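Local coordinates for oligopeptide ABC transporter, periplasmic oligopeptide-binding protein, putative (Thermotoga maritima MSB8, PDB 5IPW), which probably binds oligopeptides in the periplasm and hands them to an ABC transporter for uptake, at residues A125-T128 against A129-V133; A190-H193 against Y194-F198; L473-S476 against L477-R481; I526-Y529 against I530-I534; P546-E550 against V551-L555. One frame throughout, in Å; residues are numbered along the deposited sequence.

Contact 1: residues A125-T128 against A129-V133; sequences APYT and AHDIV
A capping box made by Thr128 and Asp131 starts helix 129-140, at the point where the loop after strand 110-115 turns into the helix. Thr128 is the N-cap: with OG1 set between its backbone N and its carbonyl carbon (chi1 68°), the hydroxyl accepts from His130 N at 3.2 Å. The return half of the box is weaker, Thr128 N giving a long bond of 3.4 Å to Asp131 OD2. Thr128 O also accepts from Asp131 N, at 3.2 Å. A water reinforces the box, donating to both Pro126 O and Asp131 OD2 and lying 2.7 Å from Thr128 OG1. Asp131 has further partners beyond the turn, Trp121 NE1 at OD2 and Ala192 N at OD1, so its carboxylate is fixed from several directions.

Tyr127 crosses Asp131 at a slant. Its CG is turned anti to the backbone N (chi1 173°), which brings CD1 to 3.4 Å from Asp131 OD2, the ring and carboxylate planes only 16° apart. Farther out, the phenol oxygen rests 3.5 Å from Ile132 CG1 while bonding to Thr188 O, and the ring meets that of Trp121 nearly at a right angle. An alanine in place of Tyr127 would be likely to leave Thr188 O without its phenol partner and to open a gap beside Ile132 and Trp121. The pairing of an N-cap threonine with the residue three positions on is a worked case of the capping box, a motif of helix N-termini.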
# COMPACT_ATOMS: atom_id res chain seq x y z
N ALA A 125 -11.22 -27.20 13.09
CA ALA A 125 -12.38 -26.59 13.73
C ALA A 125 -13.12 -25.67 12.76
O ALA A 125 -12.51 -25.09 11.86
CB ALA A 125 -11.96 -25.82 14.97
N PRO A 126 -14.45 -25.54 12.92
CA PRO A 126 -15.22 -24.71 11.99
C PRO A 126 -14.97 -23.21 12.11
O PRO A 126 -14.85 -22.67 13.21
CB PRO A 126 -16.68 -25.05 12.32
CG PRO A 126 -16.65 -25.67 13.67
CD PRO A 126 -15.32 -26.34 13.81
N TYR A 127 -14.90 -22.56 10.96
CA TYR A 127 -14.77 -21.12 10.89
C TYR A 127 -16.14 -20.55 10.61
O TYR A 127 -16.82 -20.97 9.66
CB TYR A 127 -13.81 -20.73 9.78
CG TYR A 127 -13.75 -19.25 9.54
CD1 TYR A 127 -13.29 -18.39 10.52
CD2 TYR A 127 -14.16 -18.70 8.33
CE1 TYR A 127 -13.23 -17.03 10.31
CE2 TYR A 127 -14.11 -17.34 8.11
CZ TYR A 127 -13.64 -16.51 9.10
OH TYR A 127 -13.57 -15.15 8.88
N THR A 128 -16.54 -19.58 11.44
CA THR A 128 -17.86 -18.98 11.37
C THR A 128 -17.73 -17.49 11.57
O THR A 128 -16.65 -16.99 11.85
CB THR A 128 -18.79 -19.54 12.46
OG1 THR A 128 -18.34 -19.11 13.75
CG2 THR A 128 -18.81 -21.06 12.42
N ALA A 129 -18.85 -16.78 11.44
CA ALA A 129 -18.88 -15.34 11.64
C ALA A 129 -18.65 -14.97 13.10
O ALA A 129 -18.32 -13.83 13.40
CB ALA A 129 -20.19 -14.76 11.15
N HIS A 130 -18.82 -15.93 14.00
CA HIS A 130 -18.55 -15.67 15.41
C HIS A 130 -17.07 -15.42 15.66
O HIS A 130 -16.71 -14.66 16.56
CB HIS A 130 -19.08 -16.81 16.28
CG HIS A 130 -20.52 -17.11 16.04
ND1 HIS A 130 -21.53 -16.21 16.31
CD2 HIS A 130 -21.13 -18.19 15.50
CE1 HIS A 130 -22.69 -16.72 15.97
NE2 HIS A 130 -22.48 -17.93 15.47
N ASP A 131 -16.20 -16.02 14.85
CA ASP A 131 -14.76 -15.74 14.93
C ASP A 131 -14.42 -14.30 14.55
O ASP A 131 -13.45 -13.74 15.07
CB ASP A 131 -13.99 -16.71 14.04
CG ASP A 131 -14.00 -18.11 14.57
OD1 ASP A 131 -13.88 -18.27 15.80
OD2 ASP A 131 -14.12 -19.06 13.76
N ILE A 132 -15.20 -13.71 13.65
CA ILE A 132 -15.01 -12.31 13.30
C ILE A 132 -15.50 -11.44 14.44
O ILE A 132 -14.81 -10.50 14.84
CB ILE A 132 -15.76 -11.95 12.01
CG1 ILE A 132 -15.19 -12.77 10.84
CG2 ILE A 132 -15.62 -10.45 11.72
CD1 ILE A 132 -15.94 -12.64 9.54
N VAL A 133 -16.67 -11.76 14.98
CA VAL A 133 -17.24 -10.98 16.09
C VAL A 133 -16.30 -11.05 17.29
O VAL A 133 -15.98 -10.04 17.90
CB VAL A 133 -18.63 -11.51 16.50
CG1 VAL A 133 -19.12 -10.81 17.76
CG2 VAL A 133 -19.64 -11.32 15.38
O HOH W 1 -16.21 -20.40 14.90

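Contact 2: residues A190-H193 against Y194-F198; sequences APAH and YLKQF
Leu195 lays its CD1 methyl against the start of the turn, 3.9 Å from Ala190 CB and 4.0 Å from the ring carbon Pro191 CD. Its CG lies anti to the carbonyl carbon (chi1 -73°), which sends the branch back toward the preceding residues, where Phe134 of helix 129-140 also packs on it. Pro191 O takes two amides: Leu195 N at 2.9 Å, in the carbonyl plane, and Tyr194 N at 3.0 Å, from above that plane. Pro191 is the N-cap of the short helix 192-195, which runs on into a 3-10 segment, 196-198. Lys196 N donates to Ala192 O, while the extended lysine chain passes Ala192, CE lying 4.0 Å from Ala192 CB, and its charged end makes a cation-pi contact with Tyr202. The His193 ring turns one face to Tyr194 N and bonds through NE2 to Asp123. Gln197 NE2 gives Tyr194 O a bond of 3.0 Å that lies flat in both the amide and the carbonyl plane. A water donates to His193 O and accepts from Gln197 N, 2.9 Å from each.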
# COMPACT_ATOMS: atom_id res chain seq x y z
N ALA A 190 -10.28 -14.19 14.28
CA ALA A 190 -9.33 -15.04 14.98
C ALA A 190 -10.06 -16.23 15.61
O ALA A 190 -11.27 -16.18 15.82
CB ALA A 190 -8.61 -14.23 16.05
N PRO A 191 -9.32 -17.31 15.91
CA PRO A 191 -9.95 -18.57 16.33
C PRO A 191 -10.40 -18.59 17.78
O PRO A 191 -9.64 -18.97 18.67
CB PRO A 191 -8.85 -19.60 16.08
CG PRO A 191 -7.58 -18.84 16.25
CD PRO A 191 -7.86 -17.45 15.75
N ALA A 192 -11.64 -18.19 18.01
CA ALA A 192 -12.22 -18.14 19.35
C ALA A 192 -12.12 -19.48 20.07
O ALA A 192 -11.86 -19.52 21.27
CB ALA A 192 -13.66 -17.70 19.28
N HIS A 193 -12.30 -20.57 19.34
CA HIS A 193 -12.27 -21.90 19.96
C HIS A 193 -10.92 -22.20 20.61
O HIS A 193 -10.85 -22.96 21.58
CB HIS A 193 -12.63 -22.99 18.94
CG HIS A 193 -11.54 -23.30 17.96
ND1 HIS A 193 -11.28 -22.51 16.86
CD2 HIS A 193 -10.65 -24.31 17.92
CE1 HIS A 193 -10.27 -23.03 16.18
NE2 HIS A 193 -9.87 -24.12 16.80
N TYR A 194 -9.86 -21.61 20.07
CA TYR A 194 -8.51 -21.74 20.62
C TYR A 194 -8.18 -20.66 21.64
O TYR A 194 -7.56 -20.95 22.65
CB TYR A 194 -7.46 -21.71 19.51
CG TYR A 194 -6.03 -21.76 20.01
CD1 TYR A 194 -5.47 -22.95 20.49
CD2 TYR A 194 -5.23 -20.62 20.01
CE1 TYR A 194 -4.17 -22.99 20.95
CE2 TYR A 194 -3.91 -20.66 20.47
CZ TYR A 194 -3.39 -21.84 20.94
OH TYR A 194 -2.10 -21.87 21.39
N LEU A 195 -8.58 -19.42 21.36
CA LEU A 195 -8.11 -18.27 22.14
C LEU A 195 -8.90 -17.94 23.42
O LEU A 195 -8.35 -17.34 24.34
CB LEU A 195 -8.05 -17.02 21.26
CG LEU A 195 -6.91 -17.02 20.25
CD1 LEU A 195 -7.06 -15.86 19.29
CD2 LEU A 195 -5.56 -16.96 20.95
N LYS A 196 -10.17 -18.33 23.46
CA LYS A 196 -11.03 -18.01 24.61
C LYS A 196 -10.49 -18.52 25.94
O LYS A 196 -10.77 -17.93 26.99
CB LYS A 196 -12.45 -18.55 24.39
CG LYS A 196 -13.31 -17.66 23.52
CD LYS A 196 -14.70 -18.24 23.34
CE LYS A 196 -15.65 -17.20 22.76
NZ LYS A 196 -17.03 -17.72 22.57
N GLN A 197 -9.71 -19.60 25.92
CA GLN A 197 -9.08 -20.13 27.14
C GLN A 197 -8.06 -19.16 27.76
O GLN A 197 -7.69 -19.33 28.92
CB GLN A 197 -8.40 -21.47 26.86
CG GLN A 197 -7.20 -21.38 25.93
CD GLN A 197 -6.58 -22.73 25.71
OE1 GLN A 197 -6.19 -23.40 26.66
NE2 GLN A 197 -6.50 -23.16 24.45
N PHE A 198 -7.62 -18.17 26.98
CA PHE A 198 -6.67 -17.16 27.44
C PHE A 198 -7.32 -15.79 27.70
O PHE A 198 -6.62 -14.81 27.96
CB PHE A 198 -5.57 -16.99 26.39
CG PHE A 198 -4.92 -18.28 26.00
CD1 PHE A 198 -4.20 -19.02 26.92
CD2 PHE A 198 -5.02 -18.76 24.70
CE1 PHE A 198 -3.59 -20.21 26.57
CE2 PHE A 198 -4.42 -19.96 24.34
CZ PHE A 198 -3.71 -20.68 25.28
O HOH W 2 -10.21 -21.88 24.18

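Contact 3: residues L473-S476 against L477-R481; sequences LERS and LFYER
Glu474 caps the first turn of helix 475-484, the helix of a beta-alpha-beta crossover that joins strand 467-472 to the parallel strand 489-494. Its chain bends at chi2 (-93°), bringing the carboxylate to the amides at the helix start. OE2 accepts twice, from Ser476 N at 2.7 Å, which comes from above the carboxylate plane, and from Ser476 OG at 2.8 Å on the syn lone pair. OE1 accepts a weak bond of 3.5 Å from Leu477 N, and that amide has a second weak bond to Glu474 O. The same carbonyl is gripped firmly by Phe478 N, nearly in line with C=O, at 3.0 Å. Next along, Arg475 O and Ser476 O receive Tyr479 N and Glu480 N in ordinary helical bonds. The positive end of the helix would probably favour the charged form of Glu474.

Tyr479 runs beside Arg475, pointing the same way, with CE2 4.1 Å from Arg475 CG and the ring square to the guanidinium. A serine instead of Tyr479 would probably strip the Arg475 chain of this flank and remove the ring that touches Phe517. At the strand exit, Leu473 CD1 meets Arg481 NH1 at 3.7 Å, while Leu477 CD2 lies over one face of the Arg481 guanidinium, 4.1 Å above its plane.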
# COMPACT_ATOMS: atom_id res chain seq x y z
N LEU A 473 18.68 20.88 5.07
CA LEU A 473 18.47 20.98 6.51
C LEU A 473 18.36 19.61 7.13
O LEU A 473 17.91 18.65 6.51
CB LEU A 473 17.19 21.77 6.82
CG LEU A 473 17.01 23.10 6.07
CD1 LEU A 473 15.71 23.76 6.51
CD2 LEU A 473 18.20 24.02 6.29
N GLU A 474 18.77 19.53 8.39
CA GLU A 474 18.54 18.35 9.20
C GLU A 474 17.02 18.10 9.37
O GLU A 474 16.23 19.03 9.47
CB GLU A 474 19.27 18.52 10.54
CG GLU A 474 18.92 17.52 11.63
CD GLU A 474 17.81 18.01 12.53
OE1 GLU A 474 17.82 19.20 12.92
OE2 GLU A 474 16.93 17.19 12.87
N ARG A 475 16.64 16.82 9.36
CA ARG A 475 15.23 16.37 9.36
C ARG A 475 14.26 17.21 10.21
O ARG A 475 13.25 17.70 9.71
CB ARG A 475 15.16 14.91 9.83
CG ARG A 475 13.88 14.17 9.48
CD ARG A 475 13.90 13.68 8.04
NE ARG A 475 13.12 12.46 7.85
CZ ARG A 475 13.08 11.74 6.73
NH1 ARG A 475 13.78 12.11 5.66
NH2 ARG A 475 12.33 10.64 6.67
N SER A 476 14.56 17.36 11.50
CA SER A 476 13.64 18.03 12.42
C SER A 476 13.57 19.54 12.20
O SER A 476 12.53 20.14 12.46
CB SER A 476 13.99 17.72 13.88
OG SER A 476 15.00 18.58 14.36
N LEU A 477 14.66 20.15 11.75
CA LEU A 477 14.66 21.58 11.45
C LEU A 477 13.83 21.84 10.20
O LEU A 477 13.07 22.80 10.13
CB LEU A 477 16.08 22.12 11.27
CG LEU A 477 16.20 23.64 11.06
CD1 LEU A 477 15.79 24.41 12.31
CD2 LEU A 477 17.61 24.03 10.66
N PHE A 478 14.02 20.97 9.20
CA PHE A 478 13.21 20.95 7.98
C PHE A 478 11.72 20.97 8.31
O PHE A 478 10.97 21.74 7.72
CB PHE A 478 13.58 19.68 7.19
CG PHE A 478 12.85 19.52 5.89
CD1 PHE A 478 13.35 20.08 4.72
CD2 PHE A 478 11.70 18.74 5.81
CE1 PHE A 478 12.69 19.91 3.51
CE2 PHE A 478 11.05 18.57 4.60
CZ PHE A 478 11.54 19.16 3.45
N TYR A 479 11.31 20.14 9.26
CA TYR A 479 9.90 20.02 9.64
C TYR A 479 9.40 21.21 10.44
O TYR A 479 8.24 21.60 10.32
CB TYR A 479 9.64 18.72 10.42
CG TYR A 479 9.40 17.51 9.55
CD1 TYR A 479 8.33 17.46 8.66
CD2 TYR A 479 10.24 16.40 9.63
CE1 TYR A 479 8.11 16.35 7.87
CE2 TYR A 479 10.02 15.28 8.85
CZ TYR A 479 8.96 15.26 7.96
OH TYR A 479 8.75 14.15 7.18
N GLU A 480 10.27 21.78 11.27
CA GLU A 480 9.93 22.95 12.09
C GLU A 480 9.80 24.21 11.23
O GLU A 480 8.91 25.03 11.45
CB GLU A 480 10.93 23.13 13.23
CG GLU A 480 10.65 22.17 14.39
CD GLU A 480 11.74 22.12 15.46
OE1 GLU A 480 12.58 23.04 15.51
OE2 GLU A 480 11.73 21.14 16.25
N ARG A 481 10.69 24.35 10.25
CA ARG A 481 10.55 25.38 9.23
C ARG A 481 9.23 25.25 8.46
O ARG A 481 8.57 26.24 8.19
CB ARG A 481 11.72 25.31 8.24
CG ARG A 481 13.07 25.68 8.83
CD ARG A 481 13.26 27.18 8.95
NE ARG A 481 14.58 27.50 9.48
CZ ARG A 481 15.71 27.58 8.76
NH1 ARG A 481 15.71 27.37 7.45
NH2 ARG A 481 16.85 27.89 9.38

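Contact 4: residues I526-Y529 against I530-I534; sequences ISYY and IDKNI
Residues 526-529 and 530-534 follow one another on helix 523-534, and the four carbonyls of 526-529 receive the amides four residues on. The first bond, from Ile530 N to Ile526 O, measures 3.1 Å and is almost straight at 173°. The last, from Asn533 N to Tyr529 O, is 2.9 Å and points nearly down the carbonyl bond. The turn at 530-534 is of the wider pi type, and Ile534 N makes only a weak bond back to Ile530 O.

Tyr529 carries most of the side-chain contact. With CG anti to the backbone N (chi1 -180°), the ring comes within reach of Asn533, which brings ND2 over one face, 3.2 Å above the plane and displaced toward the rim, its amide tilted 53° to the ring. Ile534 adds a methyl, CD1 lying 3.9 Å from Tyr529 CE1. The opposite face of the ring stacks on Tyr553, and the phenol bonds to Asp557, so the tyrosine is held between its own helix and helix 550-564. These two consecutive helices pack as a pair, and Tyr529, Ile530 and Ile534 face helix 550-564. Ile530 reaches Val556 and Tyr560 there. Ile526 lies side by side with Ile530, pointing the same way, CG2 of Ile526 3.9 Å from CD1 of Ile530, and packs on Tyr519. On another flank, the extended chain of Lys532 runs past Tyr528, with CD 4.4 Å from the phenol OH, while the Tyr528 ring touches Pro539 and Val542.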
# COMPACT_ATOMS: atom_id res chain seq x y z
N ILE A 526 -8.43 25.88 5.42
CA ILE A 526 -8.95 24.55 5.08
C ILE A 526 -9.71 23.95 6.26
O ILE A 526 -10.75 23.32 6.09
CB ILE A 526 -7.81 23.60 4.65
CG1 ILE A 526 -7.24 24.04 3.30
CG2 ILE A 526 -8.30 22.16 4.56
CD1 ILE A 526 -5.86 23.50 3.02
N SER A 527 -9.18 24.14 7.46
CA SER A 527 -9.82 23.65 8.67
C SER A 527 -11.08 24.47 8.99
O SER A 527 -12.09 23.92 9.43
CB SER A 527 -8.82 23.71 9.83
OG SER A 527 -9.27 22.96 10.93
N TYR A 528 -10.99 25.78 8.75
CA TYR A 528 -12.14 26.69 8.90
C TYR A 528 -13.27 26.31 7.92
O TYR A 528 -14.45 26.34 8.28
CB TYR A 528 -11.69 28.15 8.71
CG TYR A 528 -12.80 29.18 8.69
CD1 TYR A 528 -13.79 29.19 9.67
CD2 TYR A 528 -12.84 30.17 7.71
CE1 TYR A 528 -14.81 30.14 9.66
CE2 TYR A 528 -13.85 31.12 7.68
CZ TYR A 528 -14.83 31.10 8.66
OH TYR A 528 -15.84 32.03 8.66
N TYR A 529 -12.90 25.93 6.70
CA TYR A 529 -13.86 25.57 5.66
C TYR A 529 -14.61 24.29 5.99
O TYR A 529 -15.83 24.25 5.97
CB TYR A 529 -13.12 25.41 4.33
CG TYR A 529 -14.00 25.04 3.16
CD1 TYR A 529 -14.35 23.72 2.91
CD2 TYR A 529 -14.45 26.02 2.27
CE1 TYR A 529 -15.14 23.38 1.82
CE2 TYR A 529 -15.23 25.69 1.18
CZ TYR A 529 -15.58 24.37 0.96
OH TYR A 529 -16.36 24.04 -0.13
N ILE A 530 -13.85 23.23 6.27
CA ILE A 530 -14.44 21.93 6.60
C ILE A 530 -15.38 22.09 7.78
O ILE A 530 -16.51 21.62 7.74
CB ILE A 530 -13.35 20.89 6.92
CG1 ILE A 530 -12.54 20.55 5.67
CG2 ILE A 530 -13.97 19.61 7.48
CD1 ILE A 530 -11.20 19.90 5.96
N ASP A 531 -14.90 22.77 8.82
CA ASP A 531 -15.71 23.00 10.02
C ASP A 531 -17.02 23.73 9.72
O ASP A 531 -18.07 23.37 10.25
CB ASP A 531 -14.92 23.77 11.09
CG ASP A 531 -14.48 22.89 12.25
OD1 ASP A 531 -14.53 21.65 12.14
OD2 ASP A 531 -14.07 23.46 13.29
N LYS A 532 -16.95 24.75 8.87
CA LYS A 532 -18.13 25.54 8.52
C LYS A 532 -19.11 24.73 7.67
O LYS A 532 -20.23 24.44 8.10
CB LYS A 532 -17.74 26.83 7.80
CG LYS A 532 -18.92 27.75 7.48
CD LYS A 532 -18.47 29.06 6.86
CE LYS A 532 -19.66 29.85 6.33
NZ LYS A 532 -19.23 31.11 5.67
N ASN A 533 -18.68 24.34 6.48
CA ASN A 533 -19.58 23.75 5.49
C ASN A 533 -19.91 22.29 5.74
O ASN A 533 -21.08 21.92 5.81
CB ASN A 533 -18.99 23.90 4.09
CG ASN A 533 -18.68 25.35 3.74
OD1 ASN A 533 -18.85 26.24 4.57
ND2 ASN A 533 -18.23 25.58 2.52
N ILE A 534 -18.89 21.46 5.88
CA ILE A 534 -19.08 20.01 5.91
C ILE A 534 -19.73 19.52 7.20
O ILE A 534 -20.61 18.66 7.16
CB ILE A 534 -17.76 19.25 5.64
CG1 ILE A 534 -17.46 19.21 4.13
CG2 ILE A 534 -17.83 17.81 6.15
CD1 ILE A 534 -17.23 20.56 3.49

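Contact 5: residues P546-E550 against V551-L555; sequences PEPPE and VVYRL
Two acidic side chains, Glu547 and Glu550, make the polar part of this contact with Tyr553 and Arg554. Tyr553 OH donates to Glu547 OE2 at 2.9 Å, using the anti lone pair of that oxygen, and the carboxylate plane stands 62° from the ring. Four residues apart on the first turn, Glu550 OE2 and Arg554 NH2 form a salt bridge of 2.6 Å. Here the carboxylate comes to the edge of the guanidinium and is nearly coplanar with it, the glutamate chain having bent at chi2 (60°) to get there. Asp557 makes a second salt bridge with Arg554, at NH1.

Two backbone bonds cross as well. Pro549, the N-cap, takes Val552 N on its carbonyl oxygen at 3.2 Å, and Arg554 N gives Glu550 O a weak bond.

Apolar contacts come from the prolines. Pro548 crosses Tyr553 at about a right angle, with CG 3.7 Å from CE1 of the ring, and its CB lies 4.0 Å from Val552 CB. Pro549 CB touches Val551 CG1 at 3.9 Å. Trp522 touches Pro548 and Pro549, and Trp525 of helix 523-534 touches Glu547, Pro548 and Tyr553. The arrangement is that of a helix N-terminus with a proline at the N-cap and an i to i+4 glutamate-arginine salt bridge, at the start of helix 550-564.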
# COMPACT_ATOMS: atom_id res chain seq x y z
N PRO A 546 -3.29 34.31 4.02
CA PRO A 546 -3.89 34.24 2.69
C PRO A 546 -4.89 33.10 2.60
O PRO A 546 -4.64 32.01 3.13
CB PRO A 546 -2.69 33.96 1.77
CG PRO A 546 -1.47 34.26 2.59
CD PRO A 546 -1.86 33.97 4.00
N GLU A 547 -6.03 33.37 1.97
CA GLU A 547 -7.02 32.34 1.69
C GLU A 547 -6.57 31.56 0.46
O GLU A 547 -5.92 32.14 -0.42
CB GLU A 547 -8.39 32.98 1.45
CG GLU A 547 -9.55 32.01 1.53
CD GLU A 547 -10.91 32.69 1.44
OE1 GLU A 547 -10.95 33.93 1.27
OE2 GLU A 547 -11.93 31.98 1.54
N PRO A 548 -6.87 30.25 0.40
CA PRO A 548 -6.52 29.45 -0.79
C PRO A 548 -7.42 29.75 -1.98
O PRO A 548 -8.54 30.23 -1.79
CB PRO A 548 -6.76 28.01 -0.33
CG PRO A 548 -7.71 28.10 0.80
CD PRO A 548 -7.38 29.39 1.49
N PRO A 549 -6.95 29.44 -3.20
CA PRO A 549 -7.80 29.41 -4.39
C PRO A 549 -9.08 28.59 -4.18
O PRO A 549 -9.11 27.70 -3.33
CB PRO A 549 -6.92 28.72 -5.44
CG PRO A 549 -5.52 29.01 -5.02
CD PRO A 549 -5.53 29.19 -3.53
N GLU A 550 -10.12 28.89 -4.95
CA GLU A 550 -11.41 28.21 -4.81
C GLU A 550 -11.32 26.73 -5.24
O GLU A 550 -12.04 25.87 -4.73
CB GLU A 550 -12.47 28.93 -5.65
CG GLU A 550 -13.90 28.65 -5.21
CD GLU A 550 -14.18 29.07 -3.78
OE1 GLU A 550 -13.64 30.11 -3.35
OE2 GLU A 550 -14.93 28.37 -3.07
N VAL A 551 -10.42 26.46 -6.17
CA VAL A 551 -10.19 25.12 -6.66
C VAL A 551 -9.65 24.18 -5.56
O VAL A 551 -9.85 22.96 -5.63
CB VAL A 551 -9.27 25.16 -7.90
CG1 VAL A 551 -7.83 25.50 -7.52
CG2 VAL A 551 -9.35 23.87 -8.69
N VAL A 552 -8.98 24.74 -4.56
CA VAL A 552 -8.55 23.98 -3.38
C VAL A 552 -9.75 23.58 -2.52
O VAL A 552 -9.87 22.42 -2.12
CB VAL A 552 -7.52 24.76 -2.53
CG1 VAL A 552 -7.24 24.06 -1.21
CG2 VAL A 552 -6.22 24.96 -3.30
N TYR A 553 -10.63 24.53 -2.23
CA TYR A 553 -11.85 24.23 -1.48
C TYR A 553 -12.68 23.15 -2.16
O TYR A 553 -13.47 22.46 -1.51
CB TYR A 553 -12.72 25.48 -1.31
CG TYR A 553 -12.24 26.51 -0.29
CD1 TYR A 553 -11.54 26.13 0.86
CD2 TYR A 553 -12.55 27.86 -0.45
CE1 TYR A 553 -11.13 27.08 1.79
CE2 TYR A 553 -12.14 28.81 0.47
CZ TYR A 553 -11.43 28.41 1.59
OH TYR A 553 -11.03 29.35 2.51
N ARG A 554 -12.51 23.03 -3.48
CA ARG A 554 -13.22 22.03 -4.27
C ARG A 554 -12.67 20.63 -4.01
O ARG A 554 -13.44 19.69 -3.80
CB ARG A 554 -13.13 22.39 -5.77
CG ARG A 554 -14.44 22.26 -6.53
CD ARG A 554 -15.62 22.91 -5.81
NE ARG A 554 -15.25 24.16 -5.13
CZ ARG A 554 -15.91 24.70 -4.10
NH1 ARG A 554 -16.99 24.11 -3.59
NH2 ARG A 554 -15.48 25.83 -3.57
N LEU A 555 -11.35 20.50 -4.01
CA LEU A 555 -10.69 19.23 -3.68
C LEU A 555 -11.13 18.67 -2.34
O LEU A 555 -11.21 17.45 -2.16
CB LEU A 555 -9.16 19.38 -3.69
CG LEU A 555 -8.48 19.33 -5.05
CD1 LEU A 555 -7.02 19.73 -4.92
CD2 LEU A 555 -8.60 17.96 -5.69

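Overall arrangement
Contacts 1 and 2 form one touching pair, their centres about 10 Å apart, contacts 4 and 5 form another, through consecutive helices packed on each other, and contact 3 touches neither. The pairs are well separated, contact 1 lying about 48 Å from contact 5, centre to centre, while the nearest atoms of contacts 3 and 5 are about 14 Å apart. Contact 3 is the surface member, with charged and polar chains round a glutamate cap, whereas the other four are partly buried. Four contacts start helices, yet each differently: a threonine box with water, proline carbonyls in contacts 2 and 5, a carboxylate in contact 3. Contact 4, inside its helix, combines helical backbone bonds with aromatic, amide and aliphatic packing.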